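Local atomic coordinates of CCHC-type domain-containing protein (Trypanosoma brucei brucei, PDB entry 7C45), a protein that binds RNA and is thought to trim guide RNAs in trypanosomes as a metal-dependent 3'-5' exonuclease of the RNase D type. Residues Ser37-Ile42 against Gly190-Ile195. Numbering follows the deposited sequence.
With CA (calcium ion), chain E; CA (calcium ion), chain F; nucleotides of chain B.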
loop_
_atom_site.group_PDB
_atom_site.type_symbol
_atom_site.label_atom_id
_atom_site.label_comp_id
_atom_site.label_asym_id
_atom_site.label_seq_id
_atom_site.Cartn_x
_atom_site.Cartn_y
_atom_site.Cartn_z
ATOM N N SER A 37 -1.514 -14.258 -4.844
ATOM C CA SER A 37 -1.326 -12.964 -4.202
ATOM C C SER A 37 -2.681 -12.318 -3.942
ATOM O O SER A 37 -3.562 -12.352 -4.803
ATOM C CB SER A 37 -0.465 -12.028 -5.059
ATOM O OG SER A 37 0.810 -12.587 -5.255
ATOM N N ILE A 38 -2.841 -11.729 -2.753
ATOM C CA ILE A 38 -4.071 -11.039 -2.373
ATOM C C ILE A 38 -3.698 -9.659 -1.857
ATOM O O ILE A 38 -3.026 -9.551 -0.832
ATOM C CB ILE A 38 -4.858 -11.791 -1.286
ATOM C CG1 ILE A 38 -5.147 -13.233 -1.697
ATOM C CG2 ILE A 38 -6.140 -11.029 -0.941
ATOM C CD1 ILE A 38 -5.713 -14.011 -0.585
ATOM N N ALA A 39 -4.126 -8.617 -2.566
ATOM C CA ALA A 39 -3.987 -7.250 -2.086
ATOM C C ALA A 39 -5.035 -6.990 -1.010
ATOM O O ALA A 39 -6.216 -7.273 -1.228
ATOM C CB ALA A 39 -4.166 -6.265 -3.233
ATOM N N LEU A 40 -4.607 -6.427 0.119
ATOM C CA LEU A 40 -5.494 -6.171 1.251
ATOM C C LEU A 40 -5.459 -4.710 1.663
ATOM O O LEU A 40 -4.455 -4.021 1.492
ATOM C CB LEU A 40 -5.130 -7.008 2.450
ATOM C CG LEU A 40 -5.400 -8.496 2.318
ATOM C CD1 LEU A 40 -4.786 -9.224 3.495
ATOM C CD2 LEU A 40 -6.902 -8.781 2.264
ATOM N N ASP A 41 -6.572 -4.271 2.244
ATOM C CA ASP A 41 -6.744 -2.914 2.732
ATOM C C ASP A 41 -7.842 -2.973 3.789
ATOM O O ASP A 41 -8.640 -3.912 3.820
ATOM C CB ASP A 41 -7.088 -1.987 1.569
ATOM C CG ASP A 41 -7.092 -0.521 1.934
ATOM O OD1 ASP A 41 -6.502 -0.130 2.938
ATOM O OD2 ASP A 41 -7.688 0.235 1.162
ATOM N N ILE A 42 -7.872 -1.971 4.664
ATOM C CA ILE A 42 -8.908 -1.918 5.698
ATOM C C ILE A 42 -9.436 -0.498 5.788
ATOM O O ILE A 42 -8.656 0.460 5.793
ATOM C CB ILE A 42 -8.379 -2.377 7.074
ATOM C CG1 ILE A 42 -7.905 -3.835 7.024
ATOM C CG2 ILE A 42 -9.440 -2.203 8.130
ATOM C CD1 ILE A 42 -7.268 -4.297 8.333
ATOM N N GLY A 190 -10.725 1.298 -4.182
ATOM C CA GLY A 190 -9.669 1.779 -5.064
ATOM C C GLY A 190 -8.288 1.271 -4.695
ATOM O O GLY A 190 -7.521 0.857 -5.563
ATOM N N ASP A 191 -7.943 1.294 -3.406
ATOM C CA ASP A 191 -6.552 1.030 -3.047
ATOM C C ASP A 191 -6.100 -0.378 -3.422
ATOM O O ASP A 191 -4.957 -0.555 -3.857
ATOM C CB ASP A 191 -6.311 1.265 -1.563
ATOM C CG ASP A 191 -6.266 2.727 -1.203
ATOM O OD1 ASP A 191 -6.090 3.570 -2.101
ATOM O OD2 ASP A 191 -6.406 3.031 -0.005
ATOM N N VAL A 192 -6.953 -1.401 -3.242
ATOM C CA VAL A 192 -6.457 -2.752 -3.489
ATOM C C VAL A 192 -6.244 -2.988 -4.978
ATOM O O VAL A 192 -5.364 -3.765 -5.356
ATOM C CB VAL A 192 -7.362 -3.844 -2.895
ATOM C CG1 VAL A 192 -7.168 -3.928 -1.361
ATOM C CG2 VAL A 192 -8.835 -3.643 -3.301
ATOM N N ARG A 193 -7.033 -2.333 -5.836
ATOM C CA ARG A 193 -6.729 -2.375 -7.269
ATOM C C ARG A 193 -5.332 -1.833 -7.525
ATOM O O ARG A 193 -4.540 -2.430 -8.258
ATOM C CB ARG A 193 -7.743 -1.556 -8.077
ATOM C CG ARG A 193 -9.169 -2.063 -8.101
ATOM C CD ARG A 193 -9.943 -1.325 -9.190
ATOM N NE ARG A 193 -11.373 -1.492 -9.066
ATOM C CZ ARG A 193 -12.195 -0.597 -8.527
ATOM N NH1 ARG A 193 -11.727 0.543 -8.026
ATOM N NH2 ARG A 193 -13.491 -0.850 -8.456
ATOM N N HIS A 194 -5.025 -0.688 -6.926
ATOM C CA HIS A 194 -3.713 -0.068 -7.089
ATOM C C HIS A 194 -2.608 -0.932 -6.507
ATOM O O HIS A 194 -1.533 -1.035 -7.080
ATOM C CB HIS A 194 -3.710 1.300 -6.420
ATOM C CG HIS A 194 -4.692 2.248 -7.016
ATOM N ND1 HIS A 194 -5.010 2.242 -8.357
ATOM C CD2 HIS A 194 -5.431 3.227 -6.453
ATOM C CE1 HIS A 194 -5.909 3.180 -8.595
ATOM N NE2 HIS A 194 -6.179 3.792 -7.459
ATOM N N ILE A 195 -2.866 -1.573 -5.371
ATOM C CA ILE A 195 -1.876 -2.463 -4.785
ATOM C C ILE A 195 -1.575 -3.624 -5.719
ATOM O O ILE A 195 -0.413 -3.983 -5.925
ATOM C CB ILE A 195 -2.361 -2.959 -3.412
ATOM C CG1 ILE A 195 -2.340 -1.782 -2.439
ATOM C CG2 ILE A 195 -1.453 -4.076 -2.927
ATOM C CD1 ILE A 195 -3.056 -2.044 -1.073
HETATM CA CA CA E . -7.985 2.346 1.688
HETATM CA CA CA F . -4.902 1.403 3.851
ATOM P P U B 10 -5.966 4.132 4.065
ATOM O OP1 U B 10 -6.638 3.059 3.309
ATOM O OP2 U B 10 -5.703 5.459 3.432
ATOM O "O5'" U B 10 -6.771 4.399 5.419
ATOM C "C5'" U B 10 -7.359 3.316 6.121
ATOM C "C4'" U B 10 -8.036 3.775 7.386
ATOM O "O4'" U B 10 -7.131 4.620 8.122
ATOM C "C3'" U B 10 -9.274 4.636 7.205
ATOM O "O3'" U B 10 -10.435 3.873 6.970
ATOM C "C2'" U B 10 -9.339 5.405 8.515
ATOM O "O2'" U B 10 -9.906 4.581 9.525
ATOM C "C1'" U B 10 -7.856 5.605 8.822
ATOM N N1 U B 10 -7.366 6.931 8.402
ATOM C C2 U B 10 -7.637 7.966 9.267
ATOM O O2 U B 10 -8.259 7.794 10.305
ATOM N N3 U B 10 -7.160 9.186 8.858
ATOM C C4 U B 10 -6.450 9.449 7.704
ATOM O O4 U B 10 -6.091 10.600 7.478
ATOM C C5 U B 10 -6.200 8.316 6.864
ATOM C C6 U B 10 -6.655 7.116 7.236
HETATM O O HOH W 1 -8.830 -0.965 -1.160
HETATM O O HOH W 2 -5.835 0.564 5.873
HETATM O O HOH W 3 -9.313 2.510 -0.847
HETATM O O HOH W 4 -8.929 4.604 1.253
HETATM O O HOH W 5 -3.269 1.627 2.052
HETATM O O HOH W 6 -3.026 -0.063 4.531
#
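D41 and D191 reach a shared calcium ion from a strand and a helix, and the side chain of D41 shows how one carboxylate can serve two metals. D41 CB rests 3.5 Å from V192 CG1, an apolar footing beneath a charged tip. CG stands anti to the backbone N (chi1 -172°), which turns the carboxylate away from V192 CG1 and toward the metals. There the oxygens divide: D41 OD2 binds the calcium shared with D191 at 2.2 Å, D41 OD1 the second calcium at 2.4 Å, and U10 of chain B bridges both ions through OP1. D41 OD2 also accepts a hydrogen bond from a water that in turn accepts one from V192 N, linking strand to helix where no direct hydrogen bond does. This is the two-metal site of a DEDD-type exonuclease with an RNase H-like fold, in which strand 37-44 lies in the central sheet and helix 182-202 packs on it; E43 completes the protein ligands of the shared calcium. D191 OD2 binds that ion at 2.4 Å, its carboxylate plane turned 42° from that of D41. Farther from the metals the contact is mostly aliphatic: A39 CB presses on I195 CG2 at a tight 3.5 Å, while I195 CD1 and V192 CG1 lie against the backbone oxygens of L40 and A39.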